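MaoC family protein (Mycobacterium tuberculosis H37Rv, PDB 3KHP) probably catalyses the reversible dehydration of (3R)-hydroxyacyl thioesters to enoyl thioesters as a hydratase of the MaoC family. Local coordinates at residues R277-E288 against V299-Y308; F224-Y235 against I257-P267. All blocks are in the same frame, centred on the assembly; numbering follows the deposited sequence.

Interactions 1 and 2 illustrate how a hot-dog fold wraps a sheet around one long helix. Interaction 1 is the hairpin of strands 282-289 and 298-308; interaction 2 joins helix 231-245 and the segment leading into it to strand 254-261 and the chain after it. Their centres lie about 17 Å apart, yet they touch, because strands 254-261 and 298-308 are neighbours in the sheet. Arg260 NE forms a salt bridge with Asp303 OD2 at 2.7 Å, and Leu301 CD2 packs on Phe261 CD1 at 3.4 Å. Interaction 2 also reaches His212 and Asp207, within the sequence that corresponds to the hydratase-2 motif of related enzymes and so probably close to the substrate site.

Interaction 1. Residues R277-E288 against V299-Y308; sequences RTEPGRAVFRTE and VVLDDGAVEY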
loop_
_atom_site.group_PDB
_atom_site.type_symbol
_atom_site.label_atom_id
_atom_site.label_comp_id
_atom_site.label_asym_id
_atom_site.label_seq_id
_atom_site.Cartn_x
_atom_site.Cartn_y
_atom_site.Cartn_z
ATOM N N ARG A 277 3.648 29.816 12.052
ATOM C CA ARG A 277 3.859 30.698 10.904
ATOM C C ARG A 277 4.858 31.776 11.304
ATOM O O ARG A 277 4.682 32.468 12.300
ATOM C CB ARG A 277 2.543 31.335 10.440
ATOM C CG ARG A 277 1.622 30.354 9.746
ATOM C CD ARG A 277 0.290 30.981 9.412
ATOM N NE ARG A 277 -0.528 30.099 8.583
ATOM C CZ ARG A 277 -1.388 29.209 9.065
ATOM N NH1 ARG A 277 -1.557 29.073 10.377
ATOM N NH2 ARG A 277 -2.089 28.456 8.228
ATOM N N THR A 278 5.921 31.909 10.549
ATOM C CA THR A 278 6.965 32.834 10.949
ATOM C C THR A 278 7.045 34.060 10.057
ATOM O O THR A 278 7.297 35.130 10.525
ATOM C CB THR A 278 8.361 32.129 11.010
ATOM O OG1 THR A 278 8.705 31.643 9.717
ATOM C CG2 THR A 278 8.343 30.997 12.004
ATOM N N GLU A 279 6.810 33.906 8.776
ATOM C CA GLU A 279 7.124 34.961 7.838
ATOM C C GLU A 279 6.349 34.597 6.599
ATOM O O GLU A 279 6.285 33.429 6.250
ATOM C CB GLU A 279 8.632 34.933 7.575
ATOM C CG GLU A 279 9.162 35.813 6.431
ATOM C CD GLU A 279 10.631 35.535 6.140
ATOM O OE1 GLU A 279 11.400 35.355 7.111
ATOM O OE2 GLU A 279 11.016 35.485 4.954
ATOM N N PRO A 280 5.756 35.582 5.919
ATOM C CA PRO A 280 4.971 35.136 4.784
ATOM C C PRO A 280 5.705 34.041 4.017
ATOM O O PRO A 280 6.881 34.181 3.683
ATOM C CB PRO A 280 4.803 36.406 3.936
ATOM C CG PRO A 280 4.969 37.549 4.906
ATOM C CD PRO A 280 5.942 37.047 5.951
ATOM N N GLY A 281 5.003 32.944 3.774
ATOM C CA GLY A 281 5.513 31.834 2.985
ATOM C C GLY A 281 6.488 30.909 3.703
ATOM O O GLY A 281 7.096 30.082 3.064
ATOM N N ARG A 282 6.616 31.046 5.019
ATOM C CA ARG A 282 7.577 30.279 5.782
ATOM C C ARG A 282 6.983 29.853 7.083
ATOM O O ARG A 282 6.243 30.604 7.713
ATOM C CB ARG A 282 8.825 31.092 6.141
ATOM C CG ARG A 282 9.600 31.676 4.990
ATOM C CD ARG A 282 10.768 30.816 4.625
ATOM N NE ARG A 282 11.628 31.436 3.599
ATOM C CZ ARG A 282 11.297 31.581 2.312
ATOM N NH1 ARG A 282 10.116 31.172 1.851
ATOM N NH2 ARG A 282 12.156 32.143 1.475
ATOM N N ALA A 283 7.357 28.667 7.530
ATOM C CA ALA A 283 6.927 28.229 8.833
ATOM C C ALA A 283 7.942 27.255 9.390
ATOM O O ALA A 283 8.788 26.760 8.650
ATOM C CB ALA A 283 5.553 27.572 8.736
ATOM N N VAL A 284 7.819 26.970 10.687
ATOM C CA VAL A 284 8.609 25.956 11.328
ATOM C C VAL A 284 7.678 24.999 12.028
ATOM O O VAL A 284 6.534 25.354 12.302
ATOM C CB VAL A 284 9.658 26.555 12.322
ATOM C CG1 VAL A 284 10.685 27.369 11.559
ATOM C CG2 VAL A 284 8.991 27.397 13.425
ATOM N N PHE A 285 8.154 23.792 12.313
ATOM C CA PHE A 285 7.312 22.792 12.957
ATOM C C PHE A 285 8.043 21.692 13.702
ATOM O O PHE A 285 9.228 21.471 13.528
ATOM C CB PHE A 285 6.358 22.146 11.925
ATOM C CG PHE A 285 7.037 21.169 10.996
ATOM C CD1 PHE A 285 7.042 19.808 11.286
ATOM C CD2 PHE A 285 7.700 21.606 9.861
ATOM C CE1 PHE A 285 7.665 18.895 10.433
ATOM C CE2 PHE A 285 8.329 20.712 9.018
ATOM C CZ PHE A 285 8.318 19.350 9.299
ATOM N N ARG A 286 7.289 20.995 14.536
ATOM C CA ARG A 286 7.697 19.713 15.062
ATOM C C ARG A 286 6.555 18.750 14.923
ATOM O O ARG A 286 5.397 19.157 14.870
ATOM C CB ARG A 286 8.037 19.792 16.537
ATOM C CG ARG A 286 9.217 20.629 16.848
ATOM C CD ARG A 286 9.689 20.416 18.307
ATOM N NE ARG A 286 9.231 21.492 19.160
ATOM C CZ ARG A 286 9.929 22.586 19.469
ATOM N NH1 ARG A 286 11.163 22.787 19.021
ATOM N NH2 ARG A 286 9.368 23.494 20.246
ATOM N N THR A 287 6.898 17.465 14.915
ATOM C CA THR A 287 5.914 16.408 15.092
ATOM C C THR A 287 6.235 15.636 16.364
ATOM O O THR A 287 7.384 15.363 16.614
ATOM C CB THR A 287 5.897 15.530 13.871
ATOM O OG1 THR A 287 5.664 16.373 12.731
ATOM C CG2 THR A 287 4.812 14.487 13.972
ATOM N N GLU A 288 5.216 15.301 17.149
ATOM C CA GLU A 288 5.377 14.645 18.436
ATOM C C GLU A 288 4.315 13.592 18.615
ATOM O O GLU A 288 3.291 13.629 17.957
ATOM C CB GLU A 288 5.181 15.629 19.615
ATOM C CG GLU A 288 5.663 17.042 19.411
ATOM C CD GLU A 288 5.219 18.056 20.518
ATOM O OE1 GLU A 288 4.075 17.996 21.050
ATOM O OE2 GLU A 288 6.055 18.937 20.814
ATOM N N VAL A 299 9.201 14.122 21.114
ATOM C CA VAL A 299 9.372 14.778 19.838
ATOM C C VAL A 299 9.935 13.751 18.874
ATOM O O VAL A 299 10.924 13.106 19.199
ATOM C CB VAL A 299 10.298 15.965 19.951
ATOM C CG1 VAL A 299 10.524 16.547 18.605
ATOM C CG2 VAL A 299 9.703 17.002 20.902
ATOM N N VAL A 300 9.314 13.561 17.717
ATOM C CA VAL A 300 9.845 12.580 16.732
ATOM C C VAL A 300 10.399 13.212 15.480
ATOM O O VAL A 300 11.268 12.630 14.839
ATOM C CB VAL A 300 8.812 11.489 16.400
ATOM C CG1 VAL A 300 8.475 10.723 17.647
ATOM C CG2 VAL A 300 7.530 12.071 15.788
ATOM N N LEU A 301 9.891 14.396 15.113
ATOM C CA LEU A 301 10.485 15.247 14.068
ATOM C C LEU A 301 10.718 16.608 14.674
ATOM O O LEU A 301 9.810 17.200 15.271
ATOM C CB LEU A 301 9.591 15.455 12.839
ATOM C CG LEU A 301 9.148 14.264 11.996
ATOM C CD1 LEU A 301 8.220 14.770 10.865
ATOM C CD2 LEU A 301 10.363 13.473 11.436
ATOM N N ASP A 302 11.927 17.112 14.503
ATOM C CA ASP A 302 12.326 18.360 15.089
ATOM C C ASP A 302 12.922 19.185 13.973
ATOM O O ASP A 302 13.154 18.690 12.862
ATOM C CB ASP A 302 13.337 18.134 16.217
ATOM C CG ASP A 302 13.263 19.212 17.334
ATOM O OD1 ASP A 302 12.823 20.337 17.070
ATOM O OD2 ASP A 302 13.693 18.941 18.477
ATOM N N ASP A 303 13.145 20.449 14.298
ATOM C CA ASP A 303 13.735 21.403 13.392
ATOM C C ASP A 303 13.038 21.451 12.049
ATOM O O ASP A 303 13.667 21.629 11.017
ATOM C CB ASP A 303 15.218 21.108 13.233
ATOM C CG ASP A 303 15.972 21.169 14.569
ATOM O OD1 ASP A 303 15.646 21.985 15.463
ATOM O OD2 ASP A 303 16.914 20.395 14.711
ATOM N N GLY A 304 11.722 21.344 12.065
ATOM C CA GLY A 304 10.948 21.393 10.829
ATOM C C GLY A 304 10.912 22.784 10.249
ATOM O O GLY A 304 10.749 23.744 10.980
ATOM N N ALA A 305 11.055 22.877 8.931
ATOM C CA ALA A 305 11.077 24.142 8.213
ATOM C C ALA A 305 10.291 23.950 6.939
ATOM O O ALA A 305 10.444 22.926 6.266
ATOM C CB ALA A 305 12.536 24.546 7.891
ATOM N N VAL A 306 9.438 24.907 6.609
ATOM C CA VAL A 306 8.543 24.756 5.488
ATOM C C VAL A 306 8.531 26.037 4.710
ATOM O O VAL A 306 8.458 27.111 5.282
ATOM C CB VAL A 306 7.049 24.528 5.916
ATOM C CG1 VAL A 306 6.274 23.908 4.779
ATOM C CG2 VAL A 306 6.927 23.702 7.109
ATOM N N GLU A 307 8.562 25.916 3.403
ATOM C CA GLU A 307 8.302 27.042 2.526
ATOM C C GLU A 307 7.035 26.708 1.756
ATOM O O GLU A 307 6.833 25.567 1.333
ATOM C CB GLU A 307 9.472 27.294 1.575
ATOM C CG GLU A 307 10.742 27.712 2.301
ATOM C CD GLU A 307 11.969 27.722 1.426
ATOM O OE1 GLU A 307 11.874 28.016 0.222
ATOM O OE2 GLU A 307 13.051 27.411 1.955
ATOM N N TYR A 308 6.172 27.704 1.619
ATOM C CA TYR A 308 4.875 27.504 0.968
ATOM C C TYR A 308 4.358 28.796 0.310
ATOM O O TYR A 308 4.773 29.908 0.664
ATOM C CB TYR A 308 3.869 26.945 1.976
ATOM C CG TYR A 308 3.463 27.915 3.040
ATOM C CD1 TYR A 308 2.254 28.606 2.942
ATOM C CD2 TYR A 308 4.262 28.164 4.142
ATOM C CE1 TYR A 308 1.854 29.496 3.904
ATOM C CE2 TYR A 308 3.868 29.072 5.116
ATOM C CZ TYR A 308 2.651 29.739 4.977
ATOM O OH TYR A 308 2.192 30.637 5.934
#
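The contact is an antiparallel beta hairpin of the MaoC-like hot-dog domain, in which Ala283 pairs with Val306 and Phe285 with Gly304, each pair joined by two backbone hydrogen bonds. The hairpin illustrates how such a ladder absorbs irregularities without losing its grip. Near Thr287 the register slips, and Val300 and Leu301 both face this one residue in a classic beta bulge. Thr287 O therefore accepts two N-H groups, Val300 N at 2.9 Å and Leu301 N at 3.1 Å.

Aromatic rings cover the glycines. Phe285 CG sits between its own backbone N and carbonyl carbon (chi1 75°), which swings the ring across to the partner strand; Gly304 CA then lies over its face in a CH-pi contact, 3.5 Å from the ring centroid. Leu301 CD1 meets the same ring at its edge, and Val306 CG2 reaches Phe285 CD2 at 3.5 Å. Phe285 and Leu301 also touch helix 231-245. At the other end, Gly281, in the type II turn from Glu279 to Arg282, sits over the face of Tyr308, its CA 4.0 Å from the ring centroid. Tyr308 N closes this end of the ladder by bonding to Gly281 O.

Two ion pairs, of unequal geometry, cross the hairpin. Arg282 and Glu307, on one face, run alongside each other; the carboxylate lies over a guanidinium face, so no N-H is aimed at it, and the ion pair is also long and rests on charge alone. Glu307 has a firmer partner in Arg107. Arg286 behaves differently. Its chain bends at chi3 (-101°), and its guanidinium plane stands almost perpendicular to the Asp302 carboxylate. Asp302 OD1 approaches the guanidinium edge, 3.5 Å from Arg286 NH1, while the same oxygen accepts Asp303 N at 2.8 Å.

Interaction 2. Residues F224-Y235 against I257-P267; sequences FPKPILHGLCTY and IAARFTKPVFP
Leu229 N donates to Val265 O at 2.8 Å, the direct backbone bond that ties the segment leading into the helix to the chain after the strand. A water completes the return link: it donates to Leu229 O at 2.6 Å and accepts from Val265 N at 2.9 Å. The pair shows how one solvent molecule can take the place of a second direct bond between two backbones.

Around this bridge the packing is largely apolar. Leu229 CD2 lies against Val265 CG1, the two side chains pointing the same way, and the other Val265 methyl, CG2, meets Thr234 OG1. Beyond them the Phe266 ring turns its edge to Lys226 O, with CE1 3.6 Å from that oxygen, while Ile228 CG2 also touches CE1. Pro267 CD abuts Pro227 O at 3.3 Å.

At the helix start, Phe261 brings its ring edge to Gly231 O, with CE1 3.1 Å away; that carbonyl also accepts Tyr235 N. One turn on, with CG anti to the backbone N (chi1 -177°), Tyr235 sends its ring obliquely toward the strand, where its hydroxyl donates to Ile257 O at 2.7 Å. It approaches from above the carbonyl plane, 54° out of it.

Further out, His230, at the N-cap position, stacks on His212 and bonds through NE2 to Asp207 O, and Ile228 O is bonded to His212 ND1. The lead-in to the helix is thereby tied to the probable catalytic region. Helix 231-235 passes strand 257-261 at an axis distance of 10.0 Å. Tyr235 continues onto Gln104 and Ile106 of strand 103-108, Val265 onto Val300 of strand 298-308, and Leu229 and Leu232 onto helix 198-202.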
loop_
_atom_site.group_PDB
_atom_site.type_symbol
_atom_site.label_atom_id
_atom_site.label_comp_id
_atom_site.label_asym_id
_atom_site.label_seq_id
_atom_site.Cartn_x
_atom_site.Cartn_y
_atom_site.Cartn_z
ATOM N N PHE A 224 13.813 -3.403 19.483
ATOM C CA PHE A 224 12.563 -2.712 19.723
ATOM C C PHE A 224 11.464 -3.705 20.116
ATOM O O PHE A 224 11.429 -4.841 19.629
ATOM C CB PHE A 224 12.077 -1.991 18.450
ATOM C CG PHE A 224 12.934 -0.840 18.008
ATOM C CD1 PHE A 224 12.917 0.355 18.689
ATOM C CD2 PHE A 224 13.725 -0.946 16.896
ATOM C CE1 PHE A 224 13.698 1.424 18.266
ATOM C CE2 PHE A 224 14.497 0.085 16.468
ATOM C CZ PHE A 224 14.496 1.284 17.137
ATOM N N PRO A 225 10.510 -3.256 20.932
ATOM C CA PRO A 225 9.437 -4.139 21.361
ATOM C C PRO A 225 8.608 -4.638 20.198
ATOM O O PRO A 225 8.045 -5.764 20.237
ATOM C CB PRO A 225 8.562 -3.228 22.258
ATOM C CG PRO A 225 9.467 -2.103 22.671
ATOM C CD PRO A 225 10.451 -1.924 21.554
ATOM N N LYS A 226 8.498 -3.753 19.194
ATOM C CA LYS A 226 7.813 -4.035 17.971
ATOM C C LYS A 226 8.379 -3.240 16.774
ATOM O O LYS A 226 9.152 -2.299 16.915
ATOM C CB LYS A 226 6.316 -3.809 18.160
ATOM C CG LYS A 226 5.934 -2.960 19.365
ATOM C CD LYS A 226 4.387 -2.829 19.503
ATOM C CE LYS A 226 3.983 -1.568 20.327
ATOM N NZ LYS A 226 4.628 -1.465 21.700
ATOM N N PRO A 227 8.027 -3.659 15.572
ATOM C CA PRO A 227 8.580 -2.937 14.431
ATOM C C PRO A 227 8.261 -1.444 14.483
ATOM O O PRO A 227 7.221 -1.055 14.989
ATOM C CB PRO A 227 7.911 -3.610 13.238
ATOM C CG PRO A 227 7.403 -4.908 13.746
ATOM C CD PRO A 227 7.116 -4.746 15.184
ATOM N N ILE A 228 9.167 -0.605 13.989
ATOM C CA ILE A 228 8.963 0.820 14.064
ATOM C C ILE A 228 8.434 1.274 12.719
ATOM O O ILE A 228 8.689 0.646 11.697
ATOM C CB ILE A 228 10.247 1.579 14.453
ATOM C CG1 ILE A 228 11.307 1.455 13.349
ATOM C CG2 ILE A 228 10.782 1.067 15.781
ATOM C CD1 ILE A 228 12.628 2.197 13.642
ATOM N N LEU A 229 7.641 2.336 12.717
ATOM C CA LEU A 229 7.208 2.926 11.478
ATOM C C LEU A 229 8.416 3.531 10.744
ATOM O O LEU A 229 9.330 4.097 11.363
ATOM C CB LEU A 229 6.181 4.014 11.783
ATOM C CG LEU A 229 5.407 4.534 10.574
ATOM C CD1 LEU A 229 4.539 3.403 9.957
ATOM C CD2 LEU A 229 4.585 5.720 10.958
ATOM N N HIS A 230 8.396 3.453 9.428
ATOM C CA HIS A 230 9.433 4.091 8.587
ATOM C C HIS A 230 9.498 5.567 8.923
ATOM O O HIS A 230 8.440 6.206 8.973
ATOM C CB HIS A 230 9.076 4.027 7.122
ATOM C CG HIS A 230 8.940 2.651 6.551
ATOM N ND1 HIS A 230 7.913 1.791 6.889
ATOM C CD2 HIS A 230 9.636 2.033 5.562
ATOM C CE1 HIS A 230 8.005 0.693 6.152
ATOM N NE2 HIS A 230 9.047 0.810 5.345
ATOM N N GLY A 231 10.717 6.111 9.140
ATOM C CA GLY A 231 10.916 7.555 9.314
ATOM C C GLY A 231 10.299 8.392 8.171
ATOM O O GLY A 231 9.676 9.446 8.398
ATOM N N LEU A 232 10.467 7.928 6.946
ATOM C CA LEU A 232 9.898 8.639 5.819
ATOM C C LEU A 232 8.358 8.603 5.832
ATOM O O LEU A 232 7.724 9.492 5.249
ATOM C CB LEU A 232 10.483 8.130 4.510
ATOM C CG LEU A 232 11.971 8.549 4.324
ATOM C CD1 LEU A 232 12.530 7.948 3.057
ATOM C CD2 LEU A 232 12.139 10.120 4.348
ATOM N N CYS A 233 7.764 7.611 6.512
ATOM C CA CYS A 233 6.320 7.560 6.597
ATOM C C CYS A 233 5.851 8.684 7.528
ATOM O O CYS A 233 4.985 9.469 7.156
ATOM C CB CYS A 233 5.838 6.214 7.071
ATOM S SG CYS A 233 4.053 6.125 7.200
ATOM N N THR A 234 6.460 8.770 8.709
ATOM C CA THR A 234 6.282 9.887 9.615
ATOM C C THR A 234 6.421 11.243 8.920
ATOM O O THR A 234 5.619 12.157 9.122
ATOM C CB THR A 234 7.300 9.804 10.772
ATOM O OG1 THR A 234 7.112 8.570 11.472
ATOM C CG2 THR A 234 7.137 10.888 11.737
ATOM N N TYR A 235 7.449 11.373 8.112
ATOM C CA TYR A 235 7.705 12.581 7.351
ATOM C C TYR A 235 6.565 12.884 6.355
ATOM O O TYR A 235 6.108 14.008 6.260
ATOM C CB TYR A 235 9.000 12.391 6.618
ATOM C CG TYR A 235 9.543 13.515 5.793
ATOM C CD1 TYR A 235 10.191 14.603 6.391
ATOM C CD2 TYR A 235 9.545 13.431 4.409
ATOM C CE1 TYR A 235 10.767 15.611 5.619
ATOM C CE2 TYR A 235 10.114 14.428 3.638
ATOM C CZ TYR A 235 10.737 15.508 4.253
ATOM O OH TYR A 235 11.367 16.471 3.462
ATOM N N ILE A 257 10.158 21.160 2.385
ATOM C CA ILE A 257 9.989 20.646 3.749
ATOM C C ILE A 257 11.291 19.973 4.213
ATOM O O ILE A 257 11.842 19.155 3.502
ATOM C CB ILE A 257 8.928 19.529 3.815
ATOM C CG1 ILE A 257 7.587 19.992 3.231
ATOM C CG2 ILE A 257 8.764 19.003 5.253
ATOM C CD1 ILE A 257 6.626 18.813 2.893
ATOM N N ALA A 258 11.728 20.271 5.424
ATOM C CA ALA A 258 12.918 19.690 5.990
ATOM C C ALA A 258 12.633 19.361 7.416
ATOM O O ALA A 258 11.949 20.138 8.115
ATOM C CB ALA A 258 14.175 20.715 5.918
ATOM N N ALA A 259 13.163 18.231 7.876
ATOM C CA ALA A 259 13.061 17.905 9.281
ATOM C C ALA A 259 14.155 16.930 9.724
ATOM O O ALA A 259 14.716 16.210 8.907
ATOM C CB ALA A 259 11.687 17.350 9.599
ATOM N N ARG A 260 14.402 16.930 11.024
ATOM C CA ARG A 260 15.337 16.031 11.682
ATOM C C ARG A 260 14.613 14.903 12.428
ATOM O O ARG A 260 13.706 15.168 13.183
ATOM C CB ARG A 260 16.194 16.818 12.669
ATOM C CG ARG A 260 17.330 16.000 13.311
ATOM C CD ARG A 260 18.457 16.920 13.839
ATOM N NE ARG A 260 17.981 17.873 14.829
ATOM C CZ ARG A 260 17.866 17.644 16.140
ATOM N NH1 ARG A 260 18.173 16.470 16.664
ATOM N NH2 ARG A 260 17.440 18.612 16.942
ATOM N N PHE A 261 15.028 13.655 12.210
ATOM C CA PHE A 261 14.428 12.503 12.861
ATOM C C PHE A 261 15.038 12.251 14.221
ATOM O O PHE A 261 16.195 11.846 14.298
ATOM C CB PHE A 261 14.603 11.260 11.987
ATOM C CG PHE A 261 13.992 11.408 10.638
ATOM C CD1 PHE A 261 12.660 11.103 10.438
ATOM C CD2 PHE A 261 14.727 11.896 9.590
ATOM C CE1 PHE A 261 12.093 11.253 9.216
ATOM C CE2 PHE A 261 14.166 12.045 8.346
ATOM C CZ PHE A 261 12.843 11.735 8.156
ATOM N N THR A 262 14.260 12.457 15.292
ATOM C CA THR A 262 14.826 12.454 16.635
ATOM C C THR A 262 14.577 11.168 17.391
ATOM O O THR A 262 15.447 10.683 18.110
ATOM C CB THR A 262 14.293 13.632 17.490
ATOM O OG1 THR A 262 12.872 13.808 17.295
ATOM C CG2 THR A 262 15.059 14.944 17.162
ATOM N N LYS A 263 13.363 10.643 17.271
ATOM C CA LYS A 263 12.979 9.408 17.934
ATOM C C LYS A 263 12.039 8.559 17.082
ATOM O O LYS A 263 11.373 9.049 16.176
ATOM C CB LYS A 263 12.338 9.718 19.262
ATOM C CG LYS A 263 13.307 10.309 20.253
ATOM C CD LYS A 263 12.679 10.380 21.611
ATOM C CE LYS A 263 13.676 10.863 22.676
ATOM N NZ LYS A 263 12.914 11.053 23.976
ATOM N N PRO A 264 12.029 7.254 17.335
ATOM C CA PRO A 264 11.207 6.384 16.518
ATOM C C PRO A 264 9.719 6.500 16.820
ATOM O O PRO A 264 9.332 6.941 17.900
ATOM C CB PRO A 264 11.723 4.977 16.850
ATOM C CG PRO A 264 12.751 5.140 17.889
ATOM C CD PRO A 264 12.775 6.520 18.372
ATOM N N VAL A 265 8.912 6.083 15.851
ATOM C CA VAL A 265 7.466 6.030 15.995
ATOM C C VAL A 265 7.007 4.597 15.874
ATOM O O VAL A 265 7.571 3.800 15.089
ATOM C CB VAL A 265 6.777 6.895 14.902
ATOM C CG1 VAL A 265 5.275 6.612 14.848
ATOM C CG2 VAL A 265 7.052 8.371 15.146
ATOM N N PHE A 266 5.968 4.230 16.611
ATOM C CA PHE A 266 5.406 2.899 16.373
ATOM C C PHE A 266 4.111 3.006 15.599
ATOM O O PHE A 266 3.349 3.925 15.833
ATOM C CB PHE A 266 5.238 2.164 17.707
ATOM C CG PHE A 266 6.528 1.981 18.423
ATOM C CD1 PHE A 266 7.319 0.853 18.176
ATOM C CD2 PHE A 266 6.991 2.940 19.322
ATOM C CE1 PHE A 266 8.540 0.680 18.846
ATOM C CE2 PHE A 266 8.213 2.759 19.991
ATOM C CZ PHE A 266 8.982 1.626 19.740
ATOM N N PRO A 267 3.862 2.095 14.651
ATOM C CA PRO A 267 2.581 2.228 13.932
ATOM C C PRO A 267 1.422 2.078 14.913
ATOM O O PRO A 267 1.482 1.233 15.840
ATOM C CB PRO A 267 2.600 1.100 12.918
ATOM C CG PRO A 267 3.982 0.461 12.997
ATOM C CD PRO A 267 4.639 0.920 14.236
HETATM O O HOH W 1 10.272 5.533 13.300
#